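Side-chain contacts in putative poly(3-hydroxybutyrate) depolymerase LpqC (Bordetella parapertussis 12822, PDB 3D0K), which probably hydrolyses ester bonds, as a putative poly(3-hydroxybutyrate) depolymerase with an alpha/beta-hydrolase type of fold: residues R54-V59 / E135-E140; D117-A122 / V193-D198; A122-V127 / A164-V169. All blocks are in the same frame, centred on the assembly; numbering follows the deposited sequence.

Contact 1: R54-V59 / E135-E140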
# COMPACT_ATOMS: atom_id res chain seq x y z
N ARG A 54 -3.28 15.03 -13.63
CA ARG A 54 -1.98 14.62 -13.09
C ARG A 54 -2.14 13.44 -12.15
O ARG A 54 -3.22 13.21 -11.60
CB ARG A 54 -1.28 15.80 -12.39
CG ARG A 54 -1.14 17.04 -13.29
CD ARG A 54 0.20 17.16 -13.94
NE ARG A 54 0.90 15.90 -14.01
CZ ARG A 54 2.21 15.77 -14.27
NH1 ARG A 54 2.75 14.55 -14.28
NH2 ARG A 54 2.96 16.86 -14.50
N PRO A 55 -1.05 12.67 -11.92
CA PRO A 55 -1.20 11.47 -11.08
C PRO A 55 -1.69 11.69 -9.61
O PRO A 55 -1.47 12.75 -8.99
CB PRO A 55 0.23 10.90 -11.05
CG PRO A 55 0.85 11.39 -12.34
CD PRO A 55 0.32 12.81 -12.45
N VAL A 56 -2.32 10.65 -9.05
CA VAL A 56 -2.70 10.61 -7.64
C VAL A 56 -1.88 9.52 -7.03
O VAL A 56 -1.81 8.46 -7.61
CB VAL A 56 -4.16 10.24 -7.49
CG1 VAL A 56 -4.52 10.05 -5.98
CG2 VAL A 56 -5.00 11.33 -8.22
N VAL A 57 -1.19 9.82 -5.94
CA VAL A 57 -0.43 8.78 -5.24
C VAL A 57 -1.12 8.47 -3.90
O VAL A 57 -1.32 9.34 -3.08
CB VAL A 57 1.03 9.21 -5.02
CG1 VAL A 57 1.77 8.04 -4.34
CG2 VAL A 57 1.66 9.64 -6.41
N VAL A 58 -1.53 7.21 -3.71
CA VAL A 58 -2.14 6.79 -2.43
C VAL A 58 -0.94 6.27 -1.61
O VAL A 58 -0.19 5.44 -2.09
CB VAL A 58 -3.19 5.72 -2.64
CG1 VAL A 58 -3.78 5.23 -1.31
CG2 VAL A 58 -4.37 6.27 -3.56
N VAL A 59 -0.75 6.78 -0.40
CA VAL A 59 0.41 6.39 0.43
C VAL A 59 -0.09 5.72 1.69
O VAL A 59 -0.85 6.34 2.45
CB VAL A 59 1.25 7.65 0.76
CG1 VAL A 59 2.33 7.33 1.74
CG2 VAL A 59 1.82 8.27 -0.52
N GLU A 135 -14.50 15.59 -8.95
CA GLU A 135 -13.83 16.21 -10.12
C GLU A 135 -12.50 16.83 -9.69
O GLU A 135 -12.03 17.80 -10.29
CB GLU A 135 -14.72 17.26 -10.84
CG GLU A 135 -15.95 16.69 -11.59
CD GLU A 135 -16.71 17.76 -12.38
OE1 GLU A 135 -17.37 18.65 -11.77
OE2 GLU A 135 -16.65 17.73 -13.62
N ILE A 136 -11.92 16.28 -8.62
CA ILE A 136 -10.62 16.75 -8.13
C ILE A 136 -9.52 16.15 -9.02
O ILE A 136 -8.52 16.82 -9.36
CB ILE A 136 -10.44 16.41 -6.62
CG1 ILE A 136 -11.37 17.28 -5.75
CG2 ILE A 136 -8.97 16.54 -6.20
CD1 ILE A 136 -11.12 18.81 -5.84
N ALA A 137 -9.68 14.89 -9.40
CA ALA A 137 -8.70 14.22 -10.23
C ALA A 137 -9.40 13.21 -11.07
O ALA A 137 -10.38 12.60 -10.62
CB ALA A 137 -7.63 13.52 -9.33
N ASP A 138 -8.93 12.99 -12.30
CA ASP A 138 -9.63 11.97 -13.06
C ASP A 138 -9.23 10.53 -12.72
O ASP A 138 -9.95 9.61 -13.10
CB ASP A 138 -9.69 12.22 -14.56
CG ASP A 138 -8.38 12.53 -15.14
OD1 ASP A 138 -8.33 13.46 -16.01
OD2 ASP A 138 -7.41 11.83 -14.72
N CYS A 139 -8.16 10.36 -11.94
CA CYS A 139 -7.76 9.04 -11.42
C CYS A 139 -7.52 8.00 -12.53
O CYS A 139 -7.79 6.81 -12.37
CB CYS A 139 -8.77 8.53 -10.38
SG CYS A 139 -8.83 9.57 -8.91
N GLU A 140 -7.00 8.47 -13.66
CA GLU A 140 -6.54 7.63 -14.75
C GLU A 140 -5.24 6.99 -14.36
O GLU A 140 -5.02 5.83 -14.65
CB GLU A 140 -6.25 8.48 -15.99
CG GLU A 140 -6.62 7.82 -17.33
CD GLU A 140 -8.10 7.98 -17.64
OE1 GLU A 140 -8.82 8.51 -16.76
OE2 GLU A 140 -8.55 7.57 -18.74
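V56 meets A137 and C139 through one methyl group. Its CB faces the loop 135-140 but stays 5.1 Å from A137 CB. From there the side chain forks. CG1 lies anti to the backbone N (chi1 174°) and remains 5.2 Å from C139 SG. CG2, on the backbone-N side and anti to the carbonyl carbon, does the touching. It meets A137 CB methyl to methyl at 3.6 Å. The same CG2 lies 4.3 Å from C139 SG, a looser apolar approach. The interaction is purely apolar. C139 sits in a left-handed backbone conformation (phi 58°), and E135 closes the preceding helix with a Schellman motif. Y50 also packs on both V56 and A137, while I131 of helix 122-133 lies against A137. The V56 backbone bonds to Q141 and Y143, so the loop leads straight into the strand paired with 56-60. Two residues on, V58 packs on V124 and L128 of the same helix. This is the return turn of a beta-alpha-beta crossover: the chain leaves strand 84-89, passes over strand 56-60 as helix 122-133, and rejoins the parallel sheet as strand 142-147, as in alpha/beta hydrolases.

Contact 2: D117-A122 / V193-D198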
# COMPACT_ATOMS: atom_id res chain seq x y z
N ASP A 117 -15.50 -6.81 -0.09
CA ASP A 117 -15.67 -5.37 -0.22
C ASP A 117 -15.86 -4.67 1.11
O ASP A 117 -15.88 -3.44 1.17
CB ASP A 117 -16.69 -4.95 -1.27
CG ASP A 117 -17.78 -5.89 -1.42
OD1 ASP A 117 -18.58 -6.09 -0.45
OD2 ASP A 117 -17.85 -6.44 -2.56
N GLY A 118 -15.91 -5.45 2.18
CA GLY A 118 -15.97 -4.89 3.52
C GLY A 118 -14.60 -4.77 4.18
O GLY A 118 -14.48 -4.24 5.30
N TRP A 119 -13.57 -5.30 3.52
CA TRP A 119 -12.23 -5.27 4.13
C TRP A 119 -11.68 -3.85 4.09
O TRP A 119 -12.10 -3.03 3.26
CB TRP A 119 -11.25 -6.25 3.44
CG TRP A 119 -11.63 -7.72 3.50
CD1 TRP A 119 -12.82 -8.27 3.94
CD2 TRP A 119 -10.82 -8.81 3.09
NE1 TRP A 119 -12.78 -9.64 3.82
CE2 TRP A 119 -11.56 -10.00 3.32
CE3 TRP A 119 -9.52 -8.91 2.58
CZ2 TRP A 119 -11.05 -11.26 3.03
CZ3 TRP A 119 -9.00 -10.19 2.28
CH2 TRP A 119 -9.77 -11.33 2.50
N THR A 120 -10.77 -3.56 5.02
CA THR A 120 -10.16 -2.21 5.12
C THR A 120 -9.55 -1.83 3.75
O THR A 120 -9.62 -0.67 3.32
CB THR A 120 -9.04 -2.19 6.19
OG1 THR A 120 -9.47 -2.91 7.35
CG2 THR A 120 -8.66 -0.69 6.59
N TYR A 121 -9.00 -2.82 3.03
CA TYR A 121 -8.34 -2.57 1.73
C TYR A 121 -9.27 -1.92 0.71
O TYR A 121 -8.81 -1.15 -0.15
CB TYR A 121 -7.84 -3.87 1.11
CG TYR A 121 -7.01 -4.73 2.07
CD1 TYR A 121 -6.10 -4.14 2.95
CD2 TYR A 121 -7.15 -6.13 2.08
CE1 TYR A 121 -5.37 -4.93 3.86
CE2 TYR A 121 -6.41 -6.94 2.96
CZ TYR A 121 -5.53 -6.31 3.85
OH TYR A 121 -4.77 -7.15 4.68
N ALA A 122 -10.55 -2.32 0.76
CA ALA A 122 -11.56 -1.89 -0.24
C ALA A 122 -11.90 -0.39 -0.16
O ALA A 122 -12.49 0.19 -1.10
CB ALA A 122 -12.86 -2.72 -0.05
N VAL A 193 -11.01 -17.21 3.46
CA VAL A 193 -11.55 -15.84 3.35
C VAL A 193 -12.36 -15.56 2.09
O VAL A 193 -12.54 -14.40 1.73
CB VAL A 193 -10.41 -14.79 3.47
CG1 VAL A 193 -10.02 -14.61 4.93
CG2 VAL A 193 -9.21 -15.15 2.56
N GLY A 194 -12.84 -16.61 1.41
CA GLY A 194 -13.67 -16.46 0.20
C GLY A 194 -12.95 -15.96 -1.05
O GLY A 194 -13.58 -15.41 -1.97
N LEU A 195 -11.65 -16.16 -1.11
CA LEU A 195 -10.86 -15.79 -2.30
C LEU A 195 -10.82 -16.97 -3.29
O LEU A 195 -11.06 -18.10 -2.90
CB LEU A 195 -9.45 -15.40 -1.89
CG LEU A 195 -9.35 -14.11 -1.06
CD1 LEU A 195 -7.91 -13.84 -0.61
CD2 LEU A 195 -9.95 -12.91 -1.81
N THR A 196 -10.52 -16.70 -4.56
CA THR A 196 -10.58 -17.75 -5.61
C THR A 196 -9.26 -17.84 -6.36
O THR A 196 -8.40 -16.97 -6.22
CB THR A 196 -11.67 -17.42 -6.63
OG1 THR A 196 -11.29 -16.24 -7.33
CG2 THR A 196 -13.02 -17.19 -5.94
N GLU A 197 -9.09 -18.90 -7.17
CA GLU A 197 -7.93 -18.98 -8.08
C GLU A 197 -7.82 -17.79 -9.05
O GLU A 197 -6.72 -17.40 -9.42
CB GLU A 197 -7.88 -20.33 -8.81
CG GLU A 197 -7.31 -21.49 -7.90
CD GLU A 197 -5.75 -21.51 -7.81
OE1 GLU A 197 -5.20 -21.40 -6.71
OE2 GLU A 197 -5.06 -21.67 -8.84
N ASP A 198 -8.95 -17.21 -9.44
CA ASP A 198 -8.94 -15.98 -10.23
C ASP A 198 -8.26 -14.81 -9.51
O ASP A 198 -7.55 -14.02 -10.16
CB ASP A 198 -10.36 -15.57 -10.69
CG ASP A 198 -10.93 -16.53 -11.75
OD1 ASP A 198 -12.14 -16.39 -12.13
OD2 ASP A 198 -10.19 -17.44 -12.22
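W119 and V193 have the nearest CA atoms of the two segments, 10.6 Å apart; the indole of W119 spans most of that gap. W119 leaves the 3-10 segment in an extended conformation. Its carbonyl then receives a bond from A122 N. On the other side, G194 takes a positive phi (71°) and turns the chain between V193 and L195. T196 follows as the N-cap of helix 197-205. The indole reaches across with its six-membered ring. V193 CB sits at the ring edge, near its plane, at 3.6 Å from W119 CZ2 and equally close to CH2. V193 CG2 lies near the ring plane, 3.9 Å from W119 CH2; CG1 stands off to one side of that plane, 4.0 Å from W119 CZ2. The valine thus meets the indole across its rim, the two side chains running at about a right angle. V193 O adds a contact at 3.7 Å from W119 CZ2. L195 CD1 comes more loosely to W119 CH2, at 4.4 Å. The indole's polar end is held separately, with NE1 hydrogen-bonded to R114 O, which limits how the ring can shift. F186 also meets the indole, and F107 lies on V193. W119 packs on S160 of helix 149-160, so the contact joins the lead-in to helix 122-133 with the lead-in to helix 197-205, beside helix 149-160.

Contact 3: A122-V127 / A164-V169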
# COMPACT_ATOMS: atom_id res chain seq x y z
N ALA A 122 -10.55 -2.32 0.76
CA ALA A 122 -11.56 -1.89 -0.24
C ALA A 122 -11.90 -0.39 -0.16
O ALA A 122 -12.49 0.19 -1.10
CB ALA A 122 -12.86 -2.72 -0.05
N LEU A 123 -11.56 0.22 0.96
CA LEU A 123 -11.76 1.64 1.19
C LEU A 123 -10.91 2.48 0.24
O LEU A 123 -11.31 3.59 -0.12
CB LEU A 123 -11.39 1.98 2.64
CG LEU A 123 -12.38 1.41 3.67
CD1 LEU A 123 -11.87 1.69 5.05
CD2 LEU A 123 -13.76 2.06 3.48
N VAL A 124 -9.73 1.98 -0.16
CA VAL A 124 -8.88 2.77 -1.12
C VAL A 124 -9.63 3.10 -2.41
O VAL A 124 -9.78 4.28 -2.77
CB VAL A 124 -7.52 2.10 -1.40
CG1 VAL A 124 -6.70 2.90 -2.50
CG2 VAL A 124 -6.75 1.98 -0.11
N ALA A 125 -10.13 2.09 -3.09
CA ALA A 125 -10.92 2.33 -4.30
C ALA A 125 -12.14 3.25 -4.09
O ALA A 125 -12.47 4.07 -4.98
CB ALA A 125 -11.30 1.02 -4.99
N ARG A 126 -12.81 3.12 -2.95
CA ARG A 126 -14.00 3.95 -2.68
C ARG A 126 -13.61 5.43 -2.57
O ARG A 126 -14.30 6.32 -3.12
CB ARG A 126 -14.73 3.50 -1.43
CG ARG A 126 -15.19 2.06 -1.46
CD ARG A 126 -16.11 1.77 -0.28
NE ARG A 126 -16.86 0.54 -0.48
CZ ARG A 126 -16.66 -0.58 0.21
NH1 ARG A 126 -15.72 -0.63 1.15
NH2 ARG A 126 -17.40 -1.65 -0.04
N VAL A 127 -12.52 5.69 -1.85
CA VAL A 127 -12.03 7.04 -1.71
C VAL A 127 -11.68 7.58 -3.08
O VAL A 127 -12.06 8.72 -3.40
CB VAL A 127 -10.78 7.14 -0.77
CG1 VAL A 127 -10.10 8.53 -0.92
CG2 VAL A 127 -11.21 6.86 0.68
N ALA A 164 -8.37 -2.71 -11.32
CA ALA A 164 -8.71 -1.63 -12.27
C ALA A 164 -8.34 -0.19 -11.85
O ALA A 164 -7.84 0.57 -12.70
CB ALA A 164 -10.23 -1.74 -12.80
N PRO A 165 -8.54 0.19 -10.56
CA PRO A 165 -8.20 1.56 -10.19
C PRO A 165 -6.69 1.90 -10.23
O PRO A 165 -6.35 3.08 -10.22
CB PRO A 165 -8.72 1.65 -8.75
CG PRO A 165 -9.75 0.55 -8.63
CD PRO A 165 -9.15 -0.53 -9.43
N PHE A 166 -5.80 0.90 -10.26
CA PHE A 166 -4.39 1.13 -10.00
C PHE A 166 -3.48 0.96 -11.21
O PHE A 166 -3.44 -0.11 -11.83
CB PHE A 166 -3.90 0.21 -8.86
CG PHE A 166 -4.81 0.26 -7.65
CD1 PHE A 166 -5.74 -0.77 -7.42
CD2 PHE A 166 -4.77 1.36 -6.81
CE1 PHE A 166 -6.59 -0.70 -6.32
CE2 PHE A 166 -5.63 1.46 -5.69
CZ PHE A 166 -6.54 0.41 -5.44
N HIS A 167 -2.77 2.03 -11.54
CA HIS A 167 -1.77 2.03 -12.63
C HIS A 167 -0.40 1.41 -12.25
O HIS A 167 0.28 0.76 -13.08
CB HIS A 167 -1.56 3.47 -13.08
CG HIS A 167 -0.47 3.63 -14.08
ND1 HIS A 167 -0.61 3.25 -15.41
CD2 HIS A 167 0.78 4.14 -13.96
CE1 HIS A 167 0.51 3.52 -16.06
NE2 HIS A 167 1.37 4.05 -15.20
N ALA A 168 0.01 1.62 -11.01
CA ALA A 168 1.28 1.09 -10.50
C ALA A 168 1.13 0.88 -9.02
O ALA A 168 0.41 1.64 -8.35
CB ALA A 168 2.44 2.07 -10.76
N VAL A 169 1.82 -0.14 -8.48
CA VAL A 169 1.70 -0.54 -7.09
C VAL A 169 3.09 -1.02 -6.62
O VAL A 169 3.75 -1.83 -7.28
CB VAL A 169 0.68 -1.70 -6.87
CG1 VAL A 169 0.63 -2.11 -5.36
CG2 VAL A 169 -0.75 -1.27 -7.39
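V124 and F166 join a sheet-covering helix, 122-133, to the loop that enters strand 168-172. The valine sits in the first turns of the helix and points at the loop. Its CG1, anti to the backbone N (chi1 175°), reaches the phenyl ring. It touches F166 CE2 at 3.7 Å and F166 CZ at 3.9 Å. The methyl comes to the ring at its edge, in the ring plane, and not over a face. The F166 side chain does not set out toward the helix, but chi1 of -49° sets CG anti to its carbonyl carbon and carries the far edge of the ring to the valine. One ring face is occupied from within the loop: P165 CB stands 3.9 Å above the F166 ring plane, over its centre. The same proline makes the second bridge to the helix, with P165 CG 4.0 Å from A125 CB. The two pairs lie side by side, as A125 follows V124 and F166 follows P165. The V124-F166 pair is buried; A125 and P165 are partly exposed. L157 of helix 149-160 touches both V124 and F166, and L144 of strand 142-147 also packs with F166. The loop therefore fills the junction of two helices and the sheet. This is apolar packing at the core margin of an alpha-beta-alpha sandwich, at the turn where the crossover through helix 149-160 returns to its next parallel strand.

Overall arrangement
Helix 122-133 ties the three contacts together. Along the chain the segments run 54-59, 117-122, 122-127, 135-140, 164-169, 193-198. Contacts 2 and 3 share A122, and their centres are 14 Å apart. In one of the two conformers of R126, NH2 lies 2.7 Å from D117 O, a probable hydrogen bond between them. Contacts 1 and 3 are closer, with centres 10 Å apart; V58 CG1 packs on V124 CG1 at 3.9 Å. Contacts 1 and 2 do not touch, with centres 24 Å apart. Contacts 1 and 3 reach the same mixed sheet. Between them runs strand 142-147, whose end runs into a GxSxG sequence consistent with a nucleophile elbow.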